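Local coordinates for protein trans-4-hydroxy-L-proline dehydratase (Clostridioides difficile 70-100-2010, PDB 6VXC) that catalyses the radical-based dehydration of trans-4-hydroxy-L-proline to (S)-1-pyrroline-5-carboxylate in the anaerobic breakdown of hydroxyproline, at residues A[597-602]-A[609-614]; A[469-474]-A[518-523]; A[81-86]-A[256-261]. All coordinates share one frame; numbering follows the deposited sequence.

In the fold
Three contacts of one glycyl radical enzyme illustrate how packing changes with place in the fold. Contact 2 is the innermost: a sheet-edge strand meets a long helix through two methionines and an isoleucine, all buried. Contact 3, also buried, about 50 Å away between centres and on the opposite side of the chain's centre, sets a loop on a helix through branched aliphatic side chains alone. Contact 1 lies at the surface, about 27 Å from contact 2 between centres, and joins two successive short helices through a tyrosine, a lysine stem and methyl groups. No hydrogen bond crosses any of the three, and no two contacts share a helix or strand.

Contact 1: A[597-602]-A[609-614]; sequences MDTLLK and EGYEAI
Tyr611 meets both Lys602 and Thr599, and Thr599 also meets Ile614; together they join helix 597-605 to the start of the next helix, 612-620. The first pairing sets an aliphatic stem against a phenol. Lys602 CB lies 3.6 Å from Tyr611 OH and Lys602 CD 3.7 Å from the same oxygen, so the hydroxyl end of the ring rests alongside the lower part of the lysine chain. The two side chains meet at a slant, while the backbone carbon Lys602 C sits 4.3 Å above one face of the Tyr611 ring, displaced to its rim. With CG anti to the carbonyl carbon (chi1 -68°) and the chain extended through CD, Lys602 passes the hydroxyl with both CB and CD and then leads away.

The second pairing is methyl to methyl. With Thr599 CG2 placed anti to the backbone N, the methyl stands 4.1 Å from Ile614 CD1 and 4.3 Å from Tyr611 CE2, reaching both the ring and the isoleucine. Ile614 also touches Phe595, which precedes the first helix.

Two polar side chains of the first helix have partners outside the contact: Thr599 OG1 is hydrogen-bonded to Asp596 OD1, and Asp598 forms a salt bridge with Arg501. Tyr611 itself is the N-cap residue of helix 612-620. With no hydrogen bond or ion pair crossing between the segments, they meet through van der Waals contact, which has little directionality and probably tolerates small shifts.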
ATOM      1  N   MET A 597      32.983  19.824  14.227  1.00 17.28           N
ATOM      2  CA  MET A 597      31.941  18.880  14.621  1.00 20.24           C
ATOM      3  C   MET A 597      31.373  19.231  15.990  1.00 20.47           C
ATOM      4  O   MET A 597      30.154  19.170  16.203  1.00 16.53           O
ATOM      5  CB  MET A 597      32.492  17.458  14.623  1.00 18.67           C
ATOM      6  CG  MET A 597      31.452  16.391  14.961  1.00 21.63           C
ATOM      7  SD  MET A 597      30.178  16.163  13.689  1.00 26.39           S
ATOM      8  CE  MET A 597      31.186  15.539  12.352  1.00 20.72           C
ATOM      9  N   ASP A 598      32.242  19.612  16.930  1.00 17.42           N
ATOM     10  CA  ASP A 598      31.770  19.950  18.267  1.00 17.45           C
ATOM     11  C   ASP A 598      30.764  21.090  18.226  1.00 19.29           C
ATOM     12  O   ASP A 598      29.728  21.040  18.895  1.00 18.51           O
ATOM     13  CB  ASP A 598      32.945  20.327  19.161  1.00 20.57           C
ATOM     14  CG  ASP A 598      32.500  20.722  20.532  1.00 21.51           C
ATOM     15  OD1 ASP A 598      32.066  19.827  21.286  1.00 25.37           O
ATOM     16  OD2 ASP A 598      32.559  21.926  20.843  1.00 28.10           O
ATOM     17  N   THR A 599      31.030  22.106  17.410  1.00 16.29           N
ATOM     18  CA  THR A 599      30.088  23.205  17.285  1.00 16.11           C
ATOM     19  C   THR A 599      28.773  22.739  16.674  1.00 15.37           C
ATOM     20  O   THR A 599      27.696  23.126  17.133  1.00 15.76           O
ATOM     21  CB  THR A 599      30.700  24.319  16.433  1.00 18.81           C
ATOM     22  OG1 THR A 599      31.917  24.771  17.033  1.00 21.33           O
ATOM     23  CG2 THR A 599      29.742  25.484  16.312  1.00 18.23           C
ATOM     24  N   LEU A 600      28.839  21.929  15.616  1.00 14.26           N
ATOM     25  CA  LEU A 600      27.611  21.427  15.009  1.00 16.85           C
ATOM     26  C   LEU A 600      26.779  20.653  16.020  1.00 14.90           C
ATOM     27  O   LEU A 600      25.569  20.860  16.139  1.00 16.49           O
ATOM     28  CB  LEU A 600      27.934  20.544  13.797  1.00 16.24           C
ATOM     29  CG  LEU A 600      26.719  19.809  13.210  1.00 17.78           C
ATOM     30  CD1 LEU A 600      25.675  20.791  12.645  1.00 14.99           C
ATOM     31  CD2 LEU A 600      27.134  18.812  12.146  1.00 14.12           C
ATOM     32  N   LEU A 601      27.424  19.783  16.791  1.00 16.22           N
ATOM     33  CA  LEU A 601      26.677  18.978  17.747  1.00 15.95           C
ATOM     34  C   LEU A 601      26.035  19.847  18.825  1.00 17.01           C
ATOM     35  O   LEU A 601      24.927  19.549  19.282  1.00 17.81           O
ATOM     36  CB  LEU A 601      27.593  17.920  18.354  1.00 17.52           C
ATOM     37  CG  LEU A 601      28.132  16.920  17.320  1.00 24.03           C
ATOM     38  CD1 LEU A 601      29.058  15.911  17.972  1.00 24.92           C
ATOM     39  CD2 LEU A 601      27.005  16.200  16.600  1.00 21.88           C
ATOM     40  N   LYS A 602      26.732  20.897  19.277  1.00 15.40           N
ATOM     41  CA  LYS A 602      26.109  21.840  20.203  1.00 16.61           C
ATOM     42  C   LYS A 602      24.908  22.520  19.565  1.00 14.54           C
ATOM     43  O   LYS A 602      23.866  22.685  20.204  1.00 15.73           O
ATOM     44  CB  LYS A 602      27.116  22.891  20.671  1.00 18.84           C
ATOM     45  CG  LYS A 602      28.244  22.381  21.576  1.00 16.77           C
ATOM     46  CD  LYS A 602      29.167  23.543  21.936  1.00 23.68           C
ATOM     47  CE  LYS A 602      30.386  23.090  22.728  1.00 33.54           C
ATOM     48  NZ  LYS A 602      30.023  22.322  23.943  1.00 37.02           N
ATOM     49  N   GLU A 609      19.160  27.134  18.632  1.00 20.72           N
ATOM     50  CA  GLU A 609      19.004  28.285  19.501  1.00 21.08           C
ATOM     51  C   GLU A 609      20.371  28.785  19.933  1.00 22.21           C
ATOM     52  O   GLU A 609      21.161  28.034  20.506  1.00 20.92           O
ATOM     53  CB  GLU A 609      18.164  27.869  20.698  1.00 29.27           C
ATOM     54  CG  GLU A 609      17.112  28.840  21.098  1.00 34.91           C
ATOM     55  CD  GLU A 609      16.102  28.212  22.038  1.00 33.88           C
ATOM     56  OE1 GLU A 609      16.348  28.187  23.263  1.00 39.39           O
ATOM     57  OE2 GLU A 609      15.068  27.716  21.531  1.00 36.91           O
ATOM     58  N   GLY A 610      20.665  30.044  19.629  1.00 19.96           N
ATOM     59  CA  GLY A 610      21.981  30.561  19.876  1.00 17.48           C
ATOM     60  C   GLY A 610      22.987  30.192  18.817  1.00 21.95           C
ATOM     61  O   GLY A 610      24.161  30.546  18.952  1.00 24.46           O
ATOM     62  N   TYR A 611      22.582  29.467  17.779  1.00 20.32           N
ATOM     63  CA  TYR A 611      23.487  29.149  16.689  1.00 18.13           C
ATOM     64  C   TYR A 611      22.858  29.525  15.352  1.00 19.99           C
ATOM     65  O   TYR A 611      22.936  28.780  14.372  1.00 17.03           O
ATOM     66  CB  TYR A 611      23.906  27.683  16.728  1.00 17.76           C
ATOM     67  CG  TYR A 611      24.708  27.316  17.964  1.00 17.41           C
ATOM     68  CD1 TYR A 611      24.079  27.082  19.179  1.00 17.66           C
ATOM     69  CD2 TYR A 611      26.098  27.288  17.936  1.00 20.42           C
ATOM     70  CE1 TYR A 611      24.804  26.761  20.318  1.00 18.57           C
ATOM     71  CE2 TYR A 611      26.837  26.979  19.074  1.00 21.31           C
ATOM     72  CZ  TYR A 611      26.182  26.712  20.257  1.00 21.01           C
ATOM     73  OH  TYR A 611      26.915  26.417  21.376  1.00 24.32           O
ATOM     74  N   GLU A 612      22.248  30.713  15.287  1.00 19.09           N
ATOM     75  CA  GLU A 612      21.548  31.113  14.071  1.00 20.13           C
ATOM     76  C   GLU A 612      22.481  31.192  12.874  1.00 17.06           C
ATOM     77  O   GLU A 612      22.068  30.897  11.750  1.00 17.57           O
ATOM     78  CB  GLU A 612      20.828  32.443  14.276  1.00 26.67           C
ATOM     79  CG  GLU A 612      19.481  32.284  14.979  1.00 35.75           C
ATOM     80  CD  GLU A 612      18.360  31.815  14.045  1.00 39.41           C
ATOM     81  OE1 GLU A 612      18.289  32.297  12.885  1.00 35.78           O
ATOM     82  OE2 GLU A 612      17.551  30.957  14.478  1.00 48.63           O
ATOM     83  N   ALA A 613      23.737  31.603  13.083  1.00 18.84           N
ATOM     84  CA  ALA A 613      24.669  31.673  11.960  1.00 17.34           C
ATOM     85  C   ALA A 613      24.930  30.289  11.363  1.00 16.53           C
ATOM     86  O   ALA A 613      25.000  30.143  10.140  1.00 17.13           O
ATOM     87  CB  ALA A 613      25.980  32.335  12.386  1.00 20.48           C
ATOM     88  N   ILE A 614      25.088  29.269  12.210  1.00 17.49           N
ATOM     89  CA  ILE A 614      25.234  27.903  11.705  1.00 17.90           C
ATOM     90  C   ILE A 614      23.986  27.506  10.925  1.00 14.88           C
ATOM     91  O   ILE A 614      24.064  26.995   9.805  1.00 16.28           O
ATOM     92  CB  ILE A 614      25.504  26.917  12.856  1.00 18.61           C
ATOM     93  CG1 ILE A 614      26.700  27.349  13.710  1.00 19.08           C
ATOM     94  CG2 ILE A 614      25.760  25.502  12.303  1.00 16.93           C
ATOM     95  CD1 ILE A 614      28.025  27.259  13.034  1.00 21.51           C
TER

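Contact 2: A[469-474]-A[518-523]; sequences GYMNIP and HYMIDI
The edge strand 463-472 of a three-stranded parallel sheet meets the long helix 506-538 here, and Met471 of the strand carries the strand's share, reaching Met520 and Ile521 on the helix. Its CG is anti to the backbone N (chi1 -175°), which extends the side chain from the strand; bends at chi2 and chi3 then fold the thioether round the end of the isoleucine. The methyl Met471 CE comes 3.7 Å from Ile521 CD1, and Met471 CG lies 4.1 Å from that same carbon, so the terminal methyl of Ile521 is held in the curve of the methionine. The sulfur Met471 SD meets Met520 CG at 3.9 Å. Beyond that carbon Met520 turns off, its end leading away from the strand.

Helix 506-538 falls, in chain order, between strands 463-472 and 565-573, which are parallel neighbours in the sheet; it is the long helix of a beta-alpha-beta connection that also holds shorter elements, and Met471 packs the first strand against it. The backbone of Met471 is hydrogen-bonded to Gln571 and Val573 of the second strand, and its side chain touches Tyr643 of helix 630-647, from the connection to the third strand. Ile521 touches Glu646 and Val647, at the end of that helix. After Asn472 the strand gives way to a helix, through an inverse gamma turn centred on Asn472 and closed by a weak bond of 3.0 Å from Ile473 N to Met471 O. Asn472 caps the new helix, its OD1 accepting from Lys475 N.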
ATOM      1  N   GLY A 469       8.295  -2.973   6.953  1.00  9.31           N
ATOM      2  CA  GLY A 469       8.272  -1.771   7.762  1.00 10.18           C
ATOM      3  C   GLY A 469       9.228  -0.720   7.225  1.00 11.20           C
ATOM      4  O   GLY A 469      10.158  -1.009   6.481  1.00 11.29           O
ATOM      5  N   TYR A 470       8.997   0.531   7.644  1.00 11.04           N
ATOM      6  CA  TYR A 470       9.829   1.677   7.264  1.00  9.55           C
ATOM      7  C   TYR A 470      11.091   1.740   8.132  1.00 10.66           C
ATOM      8  O   TYR A 470      11.088   1.325   9.289  1.00 11.84           O
ATOM      9  CB  TYR A 470       9.043   2.990   7.410  1.00 11.32           C
ATOM     10  CG  TYR A 470       7.765   2.987   6.617  1.00 13.23           C
ATOM     11  CD1 TYR A 470       7.768   3.262   5.257  1.00 13.03           C
ATOM     12  CD2 TYR A 470       6.568   2.657   7.219  1.00 12.34           C
ATOM     13  CE1 TYR A 470       6.583   3.223   4.517  1.00 12.20           C
ATOM     14  CE2 TYR A 470       5.384   2.606   6.499  1.00 12.33           C
ATOM     15  CZ  TYR A 470       5.392   2.895   5.146  1.00 12.31           C
ATOM     16  OH  TYR A 470       4.217   2.845   4.434  1.00 12.01           O
ATOM     17  N   MET A 471      12.169   2.269   7.554  1.00 10.90           N
ATOM     18  CA  MET A 471      13.458   2.406   8.222  1.00 10.61           C
ATOM     19  C   MET A 471      13.817   3.885   8.272  1.00 13.20           C
ATOM     20  O   MET A 471      13.878   4.545   7.231  1.00 11.76           O
ATOM     21  CB  MET A 471      14.541   1.611   7.484  1.00 10.95           C
ATOM     22  CG  MET A 471      15.912   1.588   8.174  1.00 21.62           C
ATOM     23  SD  MET A 471      15.904   0.806   9.785  1.00 70.11           S
ATOM     24  CE  MET A 471      15.257  -0.822   9.404  1.00 19.95           C
ATOM     25  N   ASN A 472      14.100   4.388   9.474  1.00 10.37           N
ATOM     26  CA  ASN A 472      14.305   5.814   9.729  1.00 12.47           C
ATOM     27  C   ASN A 472      15.776   6.142   9.445  1.00 14.25           C
ATOM     28  O   ASN A 472      16.615   6.210  10.338  1.00 12.39           O
ATOM     29  CB  ASN A 472      13.901   6.139  11.175  1.00 10.69           C
ATOM     30  CG  ASN A 472      13.795   7.645  11.458  1.00 12.10           C
ATOM     31  OD1 ASN A 472      14.320   8.479  10.708  1.00 13.71           O
ATOM     32  ND2 ASN A 472      13.142   7.991  12.576  1.00 11.53           N
ATOM     33  N   ILE A 473      16.105   6.318   8.157  1.00 13.61           N
ATOM     34  CA  ILE A 473      17.508   6.527   7.786  1.00 11.69           C
ATOM     35  C   ILE A 473      18.075   7.784   8.431  1.00 12.31           C
ATOM     36  O   ILE A 473      19.211   7.745   8.918  1.00 12.14           O
ATOM     37  CB  ILE A 473      17.667   6.502   6.262  1.00 11.37           C
ATOM     38  CG1 ILE A 473      17.114   5.190   5.719  1.00 12.45           C
ATOM     39  CG2 ILE A 473      19.119   6.653   5.882  1.00  8.49           C
ATOM     40  CD1 ILE A 473      17.064   5.153   4.227  1.00 12.45           C
ATOM     41  N   PRO A 474      17.373   8.918   8.455  1.00 14.26           N
ATOM     42  CA  PRO A 474      17.925  10.105   9.132  1.00 12.73           C
ATOM     43  C   PRO A 474      18.237   9.870  10.606  1.00 10.94           C
ATOM     44  O   PRO A 474      19.245  10.375  11.109  1.00 12.14           O
ATOM     45  CB  PRO A 474      16.817  11.157   8.939  1.00 15.65           C
ATOM     46  CG  PRO A 474      16.084  10.714   7.679  1.00 14.81           C
ATOM     47  CD  PRO A 474      16.099   9.204   7.766  1.00 11.16           C
ATOM     48  N   HIS A 518      24.214  -1.040   9.346  1.00 10.48           N
ATOM     49  CA  HIS A 518      24.349  -2.493   9.370  1.00 13.40           C
ATOM     50  C   HIS A 518      23.723  -3.069  10.630  1.00 12.41           C
ATOM     51  O   HIS A 518      22.972  -4.041  10.574  1.00 12.05           O
ATOM     52  CB  HIS A 518      25.830  -2.880   9.273  1.00 13.10           C
ATOM     53  CG  HIS A 518      26.093  -4.353   9.418  1.00 18.22           C
ATOM     54  ND1 HIS A 518      25.723  -5.280   8.464  1.00 20.07           N
ATOM     55  CD2 HIS A 518      26.711  -5.054  10.399  1.00 18.78           C
ATOM     56  CE1 HIS A 518      26.101  -6.486   8.853  1.00 17.38           C
ATOM     57  NE2 HIS A 518      26.703  -6.377  10.021  1.00 20.43           N
ATOM     58  N   TYR A 519      24.005  -2.456  11.779  1.00 13.17           N
ATOM     59  CA  TYR A 519      23.449  -2.947  13.034  1.00 13.11           C
ATOM     60  C   TYR A 519      21.928  -2.856  13.036  1.00 13.44           C
ATOM     61  O   TYR A 519      21.233  -3.804  13.414  1.00 11.11           O
ATOM     62  CB  TYR A 519      24.030  -2.146  14.191  1.00 14.79           C
ATOM     63  CG  TYR A 519      23.481  -2.511  15.554  1.00 14.26           C
ATOM     64  CD1 TYR A 519      23.784  -3.736  16.141  1.00 16.99           C
ATOM     65  CD2 TYR A 519      22.700  -1.617  16.266  1.00 14.73           C
ATOM     66  CE1 TYR A 519      23.307  -4.062  17.393  1.00 17.60           C
ATOM     67  CE2 TYR A 519      22.214  -1.928  17.518  1.00 17.09           C
ATOM     68  CZ  TYR A 519      22.519  -3.155  18.079  1.00 20.76           C
ATOM     69  OH  TYR A 519      22.044  -3.480  19.325  1.00 22.56           O
ATOM     70  N   MET A 520      21.390  -1.710  12.608  1.00 13.14           N
ATOM     71  CA  MET A 520      19.942  -1.529  12.665  1.00 11.97           C
ATOM     72  C   MET A 520      19.232  -2.463  11.683  1.00 10.79           C
ATOM     73  O   MET A 520      18.153  -2.992  11.987  1.00 11.45           O
ATOM     74  CB  MET A 520      19.605  -0.056  12.399  1.00 13.76           C
ATOM     75  CG  MET A 520      18.211   0.386  12.855  1.00 19.73           C
ATOM     76  SD  MET A 520      17.836   0.006  14.589  1.00 19.86           S
ATOM     77  CE  MET A 520      19.237   0.776  15.373  1.00 14.84           C
ATOM     78  N   ILE A 521      19.820  -2.673  10.504  1.00 11.98           N
ATOM     79  CA  ILE A 521      19.250  -3.628   9.558  1.00  8.90           C
ATOM     80  C   ILE A 521      19.333  -5.051  10.123  1.00 11.02           C
ATOM     81  O   ILE A 521      18.376  -5.830  10.025  1.00 11.21           O
ATOM     82  CB  ILE A 521      19.937  -3.509   8.182  1.00 11.14           C
ATOM     83  CG1 ILE A 521      19.726  -2.106   7.568  1.00 12.13           C
ATOM     84  CG2 ILE A 521      19.420  -4.588   7.228  1.00  9.98           C
ATOM     85  CD1 ILE A 521      18.279  -1.687   7.473  1.00 12.36           C
ATOM     86  N   ASP A 522      20.465  -5.412  10.732  1.00 12.13           N
ATOM     87  CA  ASP A 522      20.561  -6.727  11.365  1.00 13.00           C
ATOM     88  C   ASP A 522      19.447  -6.923  12.395  1.00 11.19           C
ATOM     89  O   ASP A 522      18.815  -7.983  12.441  1.00 12.46           O
ATOM     90  CB  ASP A 522      21.927  -6.905  12.030  1.00 11.69           C
ATOM     91  CG  ASP A 522      22.994  -7.433  11.081  1.00 12.99           C
ATOM     92  OD1 ASP A 522      22.683  -7.768   9.922  1.00 16.08           O
ATOM     93  OD2 ASP A 522      24.166  -7.523  11.511  1.00 16.46           O
ATOM     94  N   ILE A 523      19.191  -5.906  13.227  1.00 13.38           N
ATOM     95  CA  ILE A 523      18.129  -6.004  14.231  1.00 10.56           C
ATOM     96  C   ILE A 523      16.778  -6.231  13.562  1.00 12.08           C
ATOM     97  O   ILE A 523      15.986  -7.078  13.993  1.00 15.15           O
ATOM     98  CB  ILE A 523      18.097  -4.744  15.112  1.00 10.77           C
ATOM     99  CG1 ILE A 523      19.298  -4.699  16.041  1.00 14.61           C
ATOM    100  CG2 ILE A 523      16.784  -4.663  15.907  1.00 11.90           C
ATOM    101  CD1 ILE A 523      19.319  -3.424  16.866  1.00 20.85           C
TER

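Contact 3: A[81-86]-A[256-261]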
ATOM      1  N   LEU A  81     -25.669 -11.135   4.831  1.00 21.54           N
ATOM      2  CA  LEU A  81     -25.407 -10.568   3.518  1.00 25.55           C
ATOM      3  C   LEU A  81     -26.325  -9.378   3.283  1.00 25.74           C
ATOM      4  O   LEU A  81     -27.417  -9.305   3.845  1.00 33.02           O
ATOM      5  CB  LEU A  81     -25.609 -11.619   2.428  1.00 22.92           C
ATOM      6  CG  LEU A  81     -24.425 -12.529   2.101  1.00 27.07           C
ATOM      7  CD1 LEU A  81     -23.461 -12.737   3.248  1.00 25.47           C
ATOM      8  CD2 LEU A  81     -24.906 -13.838   1.502  1.00 17.22           C
ATOM      9  N   SER A  82     -25.868  -8.425   2.479  1.00 25.76           N
ATOM     10  CA  SER A  82     -26.684  -7.256   2.171  1.00 23.86           C
ATOM     11  C   SER A  82     -26.510  -6.870   0.711  1.00 23.18           C
ATOM     12  O   SER A  82     -25.445  -7.069   0.122  1.00 23.51           O
ATOM     13  CB  SER A  82     -26.344  -6.072   3.073  1.00 26.86           C
ATOM     14  OG  SER A  82     -25.007  -5.673   2.884  1.00 30.81           O
ATOM     15  N   ILE A  83     -27.581  -6.327   0.134  1.00 21.78           N
ATOM     16  CA  ILE A  83     -27.594  -5.780  -1.217  1.00 19.42           C
ATOM     17  C   ILE A  83     -28.093  -4.350  -1.114  1.00 21.34           C
ATOM     18  O   ILE A  83     -29.204  -4.114  -0.627  1.00 23.11           O
ATOM     19  CB  ILE A  83     -28.492  -6.602  -2.159  1.00 19.05           C
ATOM     20  CG1 ILE A  83     -27.972  -8.038  -2.267  1.00 19.26           C
ATOM     21  CG2 ILE A  83     -28.616  -5.925  -3.528  1.00 18.55           C
ATOM     22  CD1 ILE A  83     -28.728  -8.914  -3.246  1.00 20.74           C
ATOM     23  N   ASN A  84     -27.277  -3.399  -1.537  1.00 18.12           N
ATOM     24  CA  ASN A  84     -27.650  -2.003  -1.395  1.00 20.13           C
ATOM     25  C   ASN A  84     -28.531  -1.563  -2.561  1.00 17.69           C
ATOM     26  O   ASN A  84     -28.478  -2.125  -3.656  1.00 18.13           O
ATOM     27  CB  ASN A  84     -26.396  -1.132  -1.294  1.00 18.47           C
ATOM     28  CG  ASN A  84     -25.519  -1.520  -0.112  1.00 22.94           C
ATOM     29  OD1 ASN A  84     -25.971  -1.536   1.034  1.00 23.63           O
ATOM     30  ND2 ASN A  84     -24.268  -1.881  -0.396  1.00 21.50           N
ATOM     31  N   ASP A  85     -29.351  -0.552  -2.309  1.00 20.73           N
ATOM     32  CA  ASP A  85     -30.325  -0.110  -3.295  1.00 21.27           C
ATOM     33  C   ASP A  85     -29.638   0.390  -4.563  1.00 20.83           C
ATOM     34  O   ASP A  85     -28.851   1.339  -4.526  1.00 22.38           O
ATOM     35  CB  ASP A  85     -31.219   0.976  -2.704  1.00 25.69           C
ATOM     36  CG  ASP A  85     -32.326   1.382  -3.648  1.00 32.87           C
ATOM     37  OD1 ASP A  85     -33.160   0.510  -3.980  1.00 40.85           O
ATOM     38  OD2 ASP A  85     -32.366   2.559  -4.059  1.00 37.22           O
ATOM     39  N   GLY A  86     -29.945  -0.248  -5.686  1.00 20.76           N
ATOM     40  CA  GLY A  86     -29.413   0.133  -6.969  1.00 19.67           C
ATOM     41  C   GLY A  86     -28.169  -0.609  -7.400  1.00 17.14           C
ATOM     42  O   GLY A  86     -27.714  -0.408  -8.529  1.00 20.12           O
ATOM     43  N   LYS A 256     -35.888  -6.611 -11.866  1.00 23.98           N
ATOM     44  CA  LYS A 256     -35.054  -7.099 -12.954  1.00 26.63           C
ATOM     45  C   LYS A 256     -33.578  -6.989 -12.589  1.00 23.25           C
ATOM     46  O   LYS A 256     -32.781  -7.864 -12.937  1.00 22.92           O
ATOM     47  CB  LYS A 256     -35.364  -6.354 -14.253  1.00 31.76           C
ATOM     48  CG  LYS A 256     -36.774  -6.611 -14.796  1.00 35.24           C
ATOM     49  CD  LYS A 256     -36.892  -6.275 -16.270  1.00 46.65           C
ATOM     50  CE  LYS A 256     -36.039  -7.228 -17.109  1.00 60.28           C
ATOM     51  NZ  LYS A 256     -36.459  -7.303 -18.546  1.00 64.92           N
ATOM     52  N   ASP A 257     -33.193  -5.918 -11.890  1.00 23.78           N
ATOM     53  CA  ASP A 257     -31.809  -5.814 -11.439  1.00 23.73           C
ATOM     54  C   ASP A 257     -31.470  -6.943 -10.473  1.00 22.39           C
ATOM     55  O   ASP A 257     -30.410  -7.570 -10.587  1.00 21.37           O
ATOM     56  CB  ASP A 257     -31.557  -4.457 -10.782  1.00 21.36           C
ATOM     57  CG  ASP A 257     -31.466  -3.306 -11.790  1.00 25.74           C
ATOM     58  OD1 ASP A 257     -31.225  -3.549 -12.995  1.00 21.03           O
ATOM     59  OD2 ASP A 257     -31.634  -2.150 -11.348  1.00 25.45           O
ATOM     60  N   LEU A 258     -32.366  -7.219  -9.520  1.00 22.86           N
ATOM     61  CA  LEU A 258     -32.158  -8.321  -8.584  1.00 24.41           C
ATOM     62  C   LEU A 258     -32.072  -9.659  -9.310  1.00 22.02           C
ATOM     63  O   LEU A 258     -31.255 -10.520  -8.956  1.00 22.35           O
ATOM     64  CB  LEU A 258     -33.283  -8.336  -7.552  1.00 21.04           C
ATOM     65  CG  LEU A 258     -33.227  -7.158  -6.586  1.00 26.39           C
ATOM     66  CD1 LEU A 258     -34.543  -7.010  -5.870  1.00 28.64           C
ATOM     67  CD2 LEU A 258     -32.089  -7.360  -5.583  1.00 25.11           C
ATOM     68  N   LEU A 259     -32.899  -9.851 -10.332  1.00 24.01           N
ATOM     69  CA  LEU A 259     -32.834 -11.090 -11.093  1.00 23.78           C
ATOM     70  C   LEU A 259     -31.531 -11.177 -11.875  1.00 22.62           C
ATOM     71  O   LEU A 259     -30.970 -12.264 -12.036  1.00 20.69           O
ATOM     72  CB  LEU A 259     -34.035 -11.180 -12.033  1.00 25.79           C
ATOM     73  CG  LEU A 259     -35.402 -11.419 -11.371  1.00 27.00           C
ATOM     74  CD1 LEU A 259     -36.528 -11.501 -12.399  1.00 24.86           C
ATOM     75  CD2 LEU A 259     -35.405 -12.640 -10.479  1.00 28.80           C
ATOM     76  N   LEU A 260     -31.025 -10.041 -12.351  1.00 22.49           N
ATOM     77  CA  LEU A 260     -29.727 -10.045 -13.011  1.00 20.42           C
ATOM     78  C   LEU A 260     -28.613 -10.392 -12.031  1.00 17.61           C
ATOM     79  O   LEU A 260     -27.698 -11.145 -12.371  1.00 17.79           O
ATOM     80  CB  LEU A 260     -29.465  -8.691 -13.662  1.00 20.42           C
ATOM     81  CG  LEU A 260     -28.075  -8.511 -14.272  1.00 14.96           C
ATOM     82  CD1 LEU A 260     -27.775  -9.573 -15.325  1.00 18.00           C
ATOM     83  CD2 LEU A 260     -27.984  -7.125 -14.863  1.00 14.07           C
ATOM     84  N   ILE A 261     -28.683  -9.865 -10.810  1.00 18.32           N
ATOM     85  CA  ILE A 261     -27.694 -10.215  -9.793  1.00 20.26           C
ATOM     86  C   ILE A 261     -27.694 -11.717  -9.552  1.00 18.58           C
ATOM     87  O   ILE A 261     -26.642 -12.371  -9.575  1.00 21.18           O
ATOM     88  CB  ILE A 261     -27.959  -9.442  -8.491  1.00 19.97           C
ATOM     89  CG1 ILE A 261     -27.692  -7.952  -8.700  1.00 14.78           C
ATOM     90  CG2 ILE A 261     -27.074  -9.979  -7.369  1.00 17.12           C
ATOM     91  CD1 ILE A 261     -28.144  -7.096  -7.537  1.00 18.05           C
TER
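Ile83 meets Leu258 and Ile261 through one methyl group. Its CG2 lies 4.3 Å from Leu258 CD2 and 4.2 Å from Ile261 CD1, two side chains three residues apart on helix 252-267. The beta-branch sets this up: at chi1 -61° CG1 stands anti to the carbonyl carbon, leaving CG2 anti to the backbone N, where it reaches the helix. On the helix, the CB of Ile261 points toward the loop, whereas Leu258 leaves its backbone neither toward the loop nor away from it, and only its end comes nearer. The contact is purely aliphatic, and both helix residues are buried.

The first segment has no regular secondary structure. It belongs to the loop that follows helix 64-78, and the contact lays this loop against helix 252-267, the immediate successor of helix 214-248. Around the three aliphatic side chains, Met245 of helix 214-248 touches Ile83, and Val90, farther along the same loop, touches both Ile83 and Ile261.

Outside this lies a polar shell from helix 27-38, where Arg28 NH2 ties the two segments together, forming a salt bridge with Asp257 OD2 and a hydrogen bond with Gly86 O, and Lys31 NZ forms a salt bridge with Asp85 OD2. At the other end of the loop segment, Ser82 O is hydrogen-bonded to Tyr238 OH on helix 214-248.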